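PDB 3LQW: deoxyuridine 5'-triphosphate nucleotidohydrolase from Entamoeba histolytica, which probably hydrolyses dUTP to dUMP and diphosphate with magnesium as cofactor, supplying the precursor of thymidine nucleotides and keeping uracil out of DNA. Local coordinates for residues Q59-F64 and H116-F121; L65-V70 and E108-L113; G47-S52 and G126-Q131. All blocks are in the same frame, centred on the assembly; numbering follows the deposited sequence. Where two conformers were deposited one is given.

Contact 1: Q59-F64 and H116-F121; sequences QPHERF and HSNEIF. With EDO (1,2-ethanediol), chain B.
Pro60 and His61 lie against the backbone of Ser117 and Asn118, and here the contact is tight. Ser117 O sits 3.3 Å from Pro60 CA and also lies over one face of the His61 imidazole, while Pro60 CG extends to 3.5 Å from Asn118 O. The bond from His61 N to Ser117 O is weak and bent. His61 has CG anti to its carbonyl carbon (chi1 -60°), which lays the ring across the loop; His61 NE2 then donates in its ring plane to Asn118 OD1 at 2.9 Å, meeting the amide oxygen from above the carbonyl plane. A water in the plane of the same ring joins His61 ND1 to His116 ND1, 2.7 Å from each, and the buried His116 ring meets His116 of both other subunits edge-to-face. Residues 59-62 form a type II beta turn, leading into strand 63-73 of the dUTPase jelly roll: Pro60, with phi fixed by its ring, suits the second place, and His61 takes the positive phi of the third. In the facing loop Ser117 OG accepts from Glu119 N, an ST turn, and is also bonded to Asn115. Toward solvent the packing thins. Pro60 CD touches Ile120 CG1 at 3.9 Å, and the bent Gln59 runs beside the exposed Ile120. On the far side of the loop, 1,2-ethanediol, probably from the crystallisation liquor, bonds Asn118 N and Glu119 OE1 through its O1.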
loop_
_atom_site.group_PDB
_atom_site.type_symbol
_atom_site.label_atom_id
_atom_site.label_comp_id
_atom_site.label_asym_id
_atom_site.label_seq_id
_atom_site.Cartn_x
_atom_site.Cartn_y
_atom_site.Cartn_z
ATOM N N GLN A 59 -10.576 -13.816 -14.946
ATOM C CA GLN A 59 -11.094 -13.202 -16.155
ATOM C C GLN A 59 -10.692 -11.720 -16.262
ATOM O O GLN A 59 -10.390 -11.092 -15.245
ATOM C CB GLN A 59 -12.603 -13.387 -16.247
ATOM C CG GLN A 59 -13.065 -14.804 -16.249
ATOM C CD GLN A 59 -12.659 -15.534 -17.446
ATOM O OE1 GLN A 59 -12.662 -14.971 -18.543
ATOM N NE2 GLN A 59 -12.343 -16.816 -17.287
ATOM N N PRO A 60 -10.714 -11.160 -17.488
ATOM C CA PRO A 60 -10.375 -9.754 -17.648
ATOM C C PRO A 60 -11.236 -8.852 -16.765
ATOM O O PRO A 60 -12.456 -9.019 -16.726
ATOM C CB PRO A 60 -10.661 -9.495 -19.149
ATOM C CG PRO A 60 -10.870 -10.794 -19.768
ATOM C CD PRO A 60 -11.061 -11.830 -18.755
ATOM N N HIS A 61 -10.610 -7.919 -16.075
ATOM C CA HIS A 61 -11.302 -6.936 -15.256
ATOM C C HIS A 61 -12.109 -7.555 -14.150
ATOM O O HIS A 61 -13.024 -6.921 -13.639
ATOM C CB HIS A 61 -12.110 -5.954 -16.132
ATOM C CG HIS A 61 -11.230 -5.190 -17.088
ATOM N ND1 HIS A 61 -10.337 -4.225 -16.661
ATOM C CD2 HIS A 61 -11.016 -5.322 -18.431
ATOM C CE1 HIS A 61 -9.637 -3.785 -17.692
ATOM N NE2 HIS A 61 -10.029 -4.428 -18.768
ATOM N N GLU A 62 -11.694 -8.718 -13.666
ATOM C CA GLU A 62 -12.277 -9.401 -12.509
ATOM C C GLU A 62 -11.205 -9.648 -11.468
ATOM O O GLU A 62 -10.078 -9.170 -11.602
ATOM C CB GLU A 62 -12.957 -10.706 -12.946
ATOM C CG GLU A 62 -14.150 -10.451 -13.856
ATOM C CD GLU A 62 -15.049 -11.661 -14.102
ATOM O OE1 GLU A 62 -14.802 -12.738 -13.530
ATOM O OE2 GLU A 62 -15.965 -11.518 -14.905
ATOM N N ARG A 63 -11.509 -10.398 -10.434
ATOM C CA ARG A 63 -10.616 -10.586 -9.301
ATOM C C ARG A 63 -10.722 -12.027 -8.832
ATOM O O ARG A 63 -11.714 -12.713 -9.141
ATOM C CB ARG A 63 -10.975 -9.648 -8.135
ATOM C CG ARG A 63 -12.265 -9.953 -7.435
ATOM C CD ARG A 63 -12.707 -8.808 -6.547
ATOM N NE ARG A 63 -13.904 -9.155 -5.761
ATOM C CZ ARG A 63 -15.137 -9.149 -6.213
ATOM N NH1 ARG A 63 -15.410 -8.725 -7.420
ATOM N NH2 ARG A 63 -16.127 -9.548 -5.413
ATOM N N PHE A 64 -9.773 -12.478 -8.023
ATOM C CA PHE A 64 -9.778 -13.838 -7.510
ATOM C C PHE A 64 -9.026 -13.865 -6.182
ATOM O O PHE A 64 -7.978 -13.250 -6.049
ATOM C CB PHE A 64 -9.104 -14.803 -8.501
ATOM C CG PHE A 64 -9.272 -16.264 -8.140
ATOM C CD1 PHE A 64 -8.328 -16.944 -7.381
ATOM C CD2 PHE A 64 -10.374 -16.959 -8.551
ATOM C CE1 PHE A 64 -8.510 -18.289 -7.015
ATOM C CE2 PHE A 64 -10.520 -18.315 -8.210
ATOM C CZ PHE A 64 -9.591 -18.932 -7.439
ATOM N N HIS A 116 -6.489 -6.187 -14.017
ATOM C CA HIS A 116 -6.921 -4.991 -14.700
ATOM C C HIS A 116 -6.609 -4.973 -16.206
ATOM O O HIS A 116 -6.713 -3.947 -16.855
ATOM C CB HIS A 116 -6.337 -3.769 -13.991
ATOM C CG HIS A 116 -6.870 -3.558 -12.618
ATOM N ND1 HIS A 116 -8.222 -3.585 -12.348
ATOM C CD2 HIS A 116 -6.240 -3.283 -11.446
ATOM C CE1 HIS A 116 -8.390 -3.339 -11.057
ATOM N NE2 HIS A 116 -7.212 -3.152 -10.479
ATOM N N SER A 117 -6.301 -6.122 -16.759
ATOM C CA SER A 117 -6.125 -6.240 -18.198
ATOM C C SER A 117 -7.345 -6.762 -18.953
ATOM O O SER A 117 -8.335 -7.210 -18.362
ATOM C CB SER A 117 -4.951 -7.170 -18.472
ATOM O OG SER A 117 -5.386 -8.514 -18.539
ATOM N N ASN A 118 -7.231 -6.759 -20.298
ATOM C CA ASN A 118 -8.240 -7.363 -21.174
ATOM C C ASN A 118 -8.046 -8.846 -21.432
ATOM O O ASN A 118 -8.827 -9.434 -22.193
ATOM C CB ASN A 118 -8.283 -6.620 -22.516
ATOM C CG ASN A 118 -8.761 -5.219 -22.391
ATOM O OD1 ASN A 118 -9.706 -4.952 -21.633
ATOM N ND2 ASN A 118 -8.178 -4.312 -23.171
ATOM N N GLU A 119 -7.042 -9.466 -20.815
ATOM C CA GLU A 119 -6.725 -10.877 -21.032
ATOM C C GLU A 119 -6.957 -11.722 -19.809
ATOM O O GLU A 119 -6.706 -11.284 -18.694
ATOM C CB GLU A 119 -5.285 -11.048 -21.464
ATOM C CG GLU A 119 -5.026 -10.565 -22.873
ATOM C CD GLU A 119 -5.146 -9.082 -23.009
ATOM O OE1 GLU A 119 -4.395 -8.367 -22.336
ATOM O OE2 GLU A 119 -5.979 -8.606 -23.824
ATOM N N ILE A 120 -7.364 -12.964 -20.002
ATOM C CA ILE A 120 -7.428 -13.951 -18.921
ATOM C C ILE A 120 -6.031 -14.129 -18.330
ATOM O O ILE A 120 -5.048 -14.224 -19.076
ATOM C CB ILE A 120 -7.957 -15.310 -19.434
ATOM C CG1 ILE A 120 -9.390 -15.187 -19.908
ATOM C CG2 ILE A 120 -7.788 -16.412 -18.405
ATOM C CD1 ILE A 120 -9.858 -16.365 -20.780
ATOM N N PHE A 121 -5.940 -14.173 -17.002
ATOM C CA PHE A 121 -4.710 -14.471 -16.307
ATOM C C PHE A 121 -4.768 -15.908 -15.786
ATOM O O PHE A 121 -5.674 -16.261 -15.043
ATOM C CB PHE A 121 -4.511 -13.515 -15.118
ATOM C CG PHE A 121 -3.225 -13.786 -14.368
ATOM C CD1 PHE A 121 -2.006 -13.373 -14.902
ATOM C CD2 PHE A 121 -3.232 -14.477 -13.184
ATOM C CE1 PHE A 121 -0.825 -13.606 -14.235
ATOM C CE2 PHE A 121 -2.045 -14.741 -12.523
ATOM C CZ PHE A 121 -0.843 -14.280 -13.053
HETATM C C1 EDO B . -4.169 -4.760 -22.372
HETATM O O1 EDO B . -5.054 -5.846 -22.194
HETATM C C2 EDO B . -4.913 -3.507 -21.937
HETATM O O2 EDO B . -5.373 -3.647 -20.588
HETATM O O HOH W 1 -10.200 -3.059 -14.182
#

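Contact 2: L65-V70 and E108-L113; sequences LVSTGV and EIKVIL
Val66 and Val111 form an antiparallel hydrogen-bonded pair, Val66 N reaching Val111 O at 2.8 Å and Val111 N returning to Val66 O at 2.9 Å, between strands whose short axes run at 150° to each other. These are the two central strands of one sheet in the jelly-roll barrel of trimeric dUTPases, and residues 108 and 109 close the conserved family motif 3. Side chains alternate about the pair. Toward the barrel interior the branched valines suit extended backbone: Val66 CG2 meets Leu113 CD1 at 3.7 Å, and Val111 lies against Val96, Ile129 and Ala130. Leu65, Ser67, Lys110 and Ile112 occupy the other face, where Leu90 and Ala89 of the second subunit pack on Leu65 and Ile112. Leu65 CG stands opposite its own backbone N (chi1 -176°), which turns both methyls onto the lysine stem, the two side chains crossing at a slant: CD1 touches Lys110 CB at 3.7 Å and CD2 approaches Lys110 CD, so the stem of the long chain serves as apolar surface while its ammonium end continues past Ser67. The strand then turns a corner at Gly69, whose positive phi a glycine readily accepts. Thr68 secures the bend: its OG1 donates to Ile109 O at 2.7 Å and accepts from Val70 N in an ST turn, and Ile109 O takes Thr68 N as well. Beyond the corner Ile109 N bonds to Val70 O. The extended Glu108 chain reaches back to the turn, OE2 accepting from Gly69 N at 2.8 Å on its anti side, while Glu108 OE1 accepts a hydrogen bond from a water 2.8 Å away, which is also bonded to Ser67 OG.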
loop_
_atom_site.group_PDB
_atom_site.type_symbol
_atom_site.label_atom_id
_atom_site.label_comp_id
_atom_site.label_asym_id
_atom_site.label_seq_id
_atom_site.Cartn_x
_atom_site.Cartn_y
_atom_site.Cartn_z
ATOM N N LEU A 65 -9.584 -14.584 -5.213
ATOM C CA LEU A 65 -8.964 -14.759 -3.903
ATOM C C LEU A 65 -8.084 -16.016 -3.919
ATOM O O LEU A 65 -8.588 -17.140 -3.993
ATOM C CB LEU A 65 -10.063 -14.922 -2.846
ATOM C CG LEU A 65 -9.534 -15.026 -1.409
ATOM C CD1 LEU A 65 -8.907 -13.733 -0.938
ATOM C CD2 LEU A 65 -10.611 -15.501 -0.417
ATOM N N VAL A 66 -6.789 -15.805 -3.904
ATOM C CA VAL A 66 -5.791 -16.883 -4.033
ATOM C C VAL A 66 -5.321 -17.378 -2.649
ATOM O O VAL A 66 -4.902 -16.602 -1.813
ATOM C CB VAL A 66 -4.559 -16.449 -4.867
ATOM C CG1 VAL A 66 -3.620 -17.690 -5.120
ATOM C CG2 VAL A 66 -4.984 -15.827 -6.202
ATOM N N SER A 67 -5.402 -18.688 -2.469
ATOM C CA SER A 67 -4.955 -19.324 -1.222
ATOM C C SER A 67 -3.455 -19.641 -1.295
ATOM O O SER A 67 -2.962 -20.123 -2.288
ATOM C CB SER A 67 -5.774 -20.582 -0.971
ATOM O OG SER A 67 -7.139 -20.295 -0.682
ATOM N N THR A 68 -2.744 -19.303 -0.212
ATOM C CA THR A 68 -1.306 -19.592 -0.111
ATOM C C THR A 68 -1.020 -20.933 0.590
ATOM O O THR A 68 0.099 -21.459 0.446
ATOM C CB THR A 68 -0.586 -18.527 0.672
ATOM O OG1 THR A 68 -1.023 -18.526 2.042
ATOM C CG2 THR A 68 -0.738 -17.160 0.049
ATOM N N GLY A 69 -1.975 -21.455 1.337
ATOM C CA GLY A 69 -1.717 -22.678 2.078
ATOM C C GLY A 69 -0.962 -22.511 3.372
ATOM O O GLY A 69 -0.642 -23.535 3.986
ATOM N N VAL A 70 -0.678 -21.286 3.817
ATOM C CA VAL A 70 0.013 -21.038 5.081
ATOM C C VAL A 70 -0.720 -20.055 5.969
ATOM O O VAL A 70 -1.461 -19.196 5.462
ATOM C CB VAL A 70 1.482 -20.567 4.858
ATOM C CG1 VAL A 70 2.218 -21.557 3.953
ATOM C CG2 VAL A 70 1.573 -19.152 4.302
ATOM N N GLU A 108 -5.530 -18.541 7.403
ATOM C CA GLU A 108 -4.730 -18.673 6.182
ATOM C C GLU A 108 -4.533 -17.320 5.519
ATOM O O GLU A 108 -5.450 -16.490 5.489
ATOM C CB GLU A 108 -5.448 -19.590 5.213
ATOM C CG GLU A 108 -4.663 -19.905 3.948
ATOM C CD GLU A 108 -5.258 -20.963 3.066
ATOM O OE1 GLU A 108 -6.353 -21.449 3.375
ATOM O OE2 GLU A 108 -4.655 -21.259 2.027
ATOM N N ILE A 109 -3.329 -17.087 4.998
ATOM C CA ILE A 109 -3.108 -15.905 4.177
ATOM C C ILE A 109 -3.709 -16.176 2.809
ATOM O O ILE A 109 -3.367 -17.135 2.111
ATOM C CB ILE A 109 -1.633 -15.562 4.067
ATOM C CG1 ILE A 109 -1.024 -15.510 5.472
ATOM C CG2 ILE A 109 -1.476 -14.223 3.284
ATOM C CD1 ILE A 109 -1.816 -14.560 6.332
ATOM N N LYS A 110 -4.633 -15.298 2.426
ATOM C CA LYS A 110 -5.272 -15.355 1.117
ATOM C C LYS A 110 -5.164 -13.950 0.516
ATOM O O LYS A 110 -5.292 -12.971 1.242
ATOM C CB LYS A 110 -6.729 -15.787 1.220
ATOM C CG LYS A 110 -6.905 -17.157 1.890
ATOM C CD LYS A 110 -8.356 -17.619 1.763
ATOM C CE LYS A 110 -8.581 -18.875 2.497
ATOM N NZ LYS A 110 -10.038 -19.220 2.472
ATOM N N VAL A 111 -4.827 -13.915 -0.777
ATOM C CA VAL A 111 -4.424 -12.716 -1.523
ATOM C C VAL A 111 -5.541 -12.396 -2.537
ATOM O O VAL A 111 -5.845 -13.260 -3.351
ATOM C CB VAL A 111 -3.017 -12.994 -2.354
ATOM C CG1 VAL A 111 -2.614 -11.783 -3.133
ATOM C CG2 VAL A 111 -1.883 -13.468 -1.369
ATOM N N ILE A 112 -6.082 -11.167 -2.545
ATOM C CA ILE A 112 -7.023 -10.791 -3.589
ATOM C C ILE A 112 -6.251 -10.142 -4.751
ATOM O O ILE A 112 -5.601 -9.123 -4.600
ATOM C CB ILE A 112 -8.157 -9.930 -3.025
ATOM C CG1 ILE A 112 -9.287 -9.779 -4.041
ATOM C CG2 ILE A 112 -7.640 -8.608 -2.490
ATOM C CD1 ILE A 112 -10.175 -10.990 -4.156
ATOM N N LEU A 113 -6.278 -10.824 -5.882
ATOM C CA LEU A 113 -5.666 -10.356 -7.124
ATOM C C LEU A 113 -6.724 -9.747 -8.027
ATOM O O LEU A 113 -7.743 -10.383 -8.290
ATOM C CB LEU A 113 -4.948 -11.502 -7.876
ATOM C CG LEU A 113 -3.756 -12.191 -7.174
ATOM C CD1 LEU A 113 -3.149 -13.230 -8.105
ATOM C CD2 LEU A 113 -2.706 -11.167 -6.719
HETATM O O HOH W 2 -8.061 -22.022 1.278
#

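Contact 3: G47-S52 and G126-Q131; sequences GIDLYS and GDRIAQ
Arg128 lies along Tyr51, the two side chains running the same way from an antiparallel non-hydrogen-bonded pair. Arg128 CB starts 4.1 Å from Leu50 O. CG comes next to the phenol, 3.5 Å from Tyr51 CE2, approaching it obliquely. CD passes Asp49, 3.8 Å from that residue's CG. The chain then bends at chi3 (-100°), which swings the guanidinium back along the tyrosine, its plane 56° from the ring, and NH2 ends 3.2 Å from Tyr51 OH in a weak, bent hydrogen bond. A long, flexible arginine can follow both neighbours in this way; Asp49 OD2 and Arg128 NH2 stay 4.8 Å apart, so any attraction between the opposite charges is probably long-range, and they form no salt bridge. The phenol has a firmer partner in Thr39 OG1, and Gly126 O lies at its ring edge. The backbones meet at a beta bulge: Ile129 N donates to Leu50 O and Leu50 N to Ala130 O (3.0 Å), so Leu50 faces two residues. Ser52 N to Asp127 O and Gly126 N to Ser52 O (2.8 Å) continue the pairing; glycine suits position 126 because of its positive phi, and Gly47 brings its backbone close to the Gln131 side chain. The segments belong to conserved dUTPase motifs 1 and 4. Strand 47-51 runs between 39-40 and 128-136, the latter flanked in turn by 78-83; Leu50 packs inward on Pro38 and on Val111 of strand 108-115 in the opposing sheet, and Ile142 of the third subunit rests on Ile48.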
loop_
_atom_site.group_PDB
_atom_site.type_symbol
_atom_site.label_atom_id
_atom_site.label_comp_id
_atom_site.label_asym_id
_atom_site.label_seq_id
_atom_site.Cartn_x
_atom_site.Cartn_y
_atom_site.Cartn_z
ATOM N N GLY A 47 10.483 -7.691 0.778
ATOM C CA GLY A 47 9.326 -8.551 0.700
ATOM C C GLY A 47 9.678 -10.009 0.696
ATOM O O GLY A 47 10.746 -10.453 0.304
ATOM N N ILE A 48 8.751 -10.748 1.220
ATOM C CA ILE A 48 8.826 -12.195 1.307
ATOM C C ILE A 48 7.813 -12.743 0.295
ATOM O O ILE A 48 6.624 -12.405 0.313
ATOM C CB ILE A 48 8.406 -12.613 2.727
ATOM C CG1 ILE A 48 9.285 -11.953 3.801
ATOM C CG2 ILE A 48 8.387 -14.111 2.835
ATOM C CD1 ILE A 48 8.762 -12.087 5.219
ATOM N N ASP A 49 8.280 -13.588 -0.600
ATOM C CA ASP A 49 7.435 -14.076 -1.674
ATOM C C ASP A 49 6.377 -15.025 -1.144
ATOM O O ASP A 49 6.684 -15.924 -0.360
ATOM C CB ASP A 49 8.288 -14.751 -2.760
ATOM C CG ASP A 49 9.189 -13.721 -3.498
ATOM O OD1 ASP A 49 8.668 -12.652 -3.834
ATOM O OD2 ASP A 49 10.362 -14.003 -3.703
ATOM N N LEU A 50 5.125 -14.812 -1.574
ATOM C CA LEU A 50 3.977 -15.648 -1.283
ATOM C C LEU A 50 3.649 -16.484 -2.518
ATOM O O LEU A 50 3.633 -15.968 -3.641
ATOM C CB LEU A 50 2.747 -14.814 -0.917
ATOM C CG LEU A 50 2.868 -13.979 0.350
ATOM C CD1 LEU A 50 1.660 -13.049 0.477
ATOM C CD2 LEU A 50 3.065 -14.826 1.579
ATOM N N TYR A 51 3.395 -17.770 -2.311
ATOM C CA TYR A 51 3.172 -18.730 -3.392
ATOM C C TYR A 51 1.728 -19.195 -3.399
ATOM O O TYR A 51 1.152 -19.441 -2.354
ATOM C CB TYR A 51 4.082 -19.971 -3.181
ATOM C CG TYR A 51 5.563 -19.661 -3.207
ATOM C CD1 TYR A 51 6.210 -19.211 -2.076
ATOM C CD2 TYR A 51 6.317 -19.863 -4.339
ATOM C CE1 TYR A 51 7.556 -18.912 -2.101
ATOM C CE2 TYR A 51 7.677 -19.603 -4.382
ATOM C CZ TYR A 51 8.299 -19.110 -3.250
ATOM O OH TYR A 51 9.656 -18.854 -3.276
ATOM N N SER A 52 1.148 -19.341 -4.587
ATOM C CA SER A 52 -0.167 -19.930 -4.716
ATOM C C SER A 52 -0.161 -21.429 -4.397
ATOM O O SER A 52 0.700 -22.129 -4.913
ATOM C CB SER A 52 -0.715 -19.734 -6.136
ATOM O OG SER A 52 -1.997 -20.281 -6.209
ATOM N N GLY A 126 2.132 -23.126 -7.074
ATOM C CA GLY A 126 3.551 -22.881 -6.895
ATOM C C GLY A 126 4.093 -21.564 -7.439
ATOM O O GLY A 126 5.249 -21.211 -7.197
ATOM N N ASP A 127 3.261 -20.815 -8.184
ATOM C CA ASP A 127 3.644 -19.498 -8.703
ATOM C C ASP A 127 3.758 -18.493 -7.554
ATOM O O ASP A 127 2.950 -18.501 -6.651
ATOM C CB ASP A 127 2.548 -18.954 -9.650
ATOM C CG ASP A 127 2.593 -19.539 -11.069
ATOM O OD1 ASP A 127 3.517 -20.334 -11.374
ATOM O OD2 ASP A 127 1.678 -19.166 -11.865
ATOM N N ARG A 128 4.736 -17.617 -7.660
ATOM C CA ARG A 128 4.817 -16.457 -6.769
ATOM C C ARG A 128 3.769 -15.448 -7.224
ATOM O O ARG A 128 3.773 -15.019 -8.398
ATOM C CB ARG A 128 6.203 -15.828 -6.834
ATOM C CG ARG A 128 7.268 -16.659 -6.189
ATOM C CD ARG A 128 8.630 -16.064 -6.432
ATOM N NE ARG A 128 9.209 -16.816 -7.522
ATOM C CZ ARG A 128 10.165 -17.755 -7.399
ATOM N NH1 ARG A 128 10.585 -18.400 -8.482
ATOM N NH2 ARG A 128 10.737 -18.045 -6.222
ATOM N N ILE A 129 2.890 -15.045 -6.303
ATOM C CA ILE A 129 1.780 -14.197 -6.721
ATOM C C ILE A 129 1.627 -12.888 -5.957
ATOM O O ILE A 129 0.769 -12.100 -6.317
ATOM C CB ILE A 129 0.454 -14.997 -6.793
ATOM C CG1 ILE A 129 0.202 -15.797 -5.503
ATOM C CG2 ILE A 129 0.483 -15.937 -8.021
ATOM C CD1 ILE A 129 -0.104 -14.995 -4.185
ATOM N N ALA A 130 2.486 -12.628 -4.968
ATOM C CA ALA A 130 2.450 -11.406 -4.179
ATOM C C ALA A 130 3.670 -11.459 -3.272
ATOM O O ALA A 130 4.395 -12.467 -3.231
ATOM C CB ALA A 130 1.157 -11.272 -3.366
ATOM N N GLN A 131 3.873 -10.403 -2.503
ATOM C CA GLN A 131 4.917 -10.319 -1.485
ATOM C C GLN A 131 4.281 -9.901 -0.168
ATOM O O GLN A 131 3.251 -9.211 -0.154
ATOM C CB GLN A 131 5.918 -9.228 -1.804
ATOM C CG GLN A 131 6.737 -9.290 -3.039
ATOM C CD GLN A 131 7.445 -7.921 -3.166
ATOM O OE1 GLN A 131 7.212 -7.163 -4.114
ATOM N NE2 GLN A 131 8.206 -7.558 -2.135
#

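How the contacts relate
Contacts 2 and 3 are strand pairings near the middle of the subunit, their centres about 10 Å apart, in different sheets that close on each other: Val111 CG2 meets Ile129 CD1 at 3.7 Å. Contact 1 lies at the subunit's edge, open to solvent round Asn118 to Ile120 but buried at His116, beside the other two subunits. It shares strand 63-73 with contact 2, and Phe64 N probably bonds to Leu113 O. Strand-to-strand backbone bonds, interrupted by a bulge in contact 3 and a corner in contact 2, and apolar branches dominate the sheet contacts; contact 1 joins two turns through carbonyl oxygens, a proline, a histidine and a bridging water. Along the chain, contact 3 encloses contact 1, which encloses contact 2.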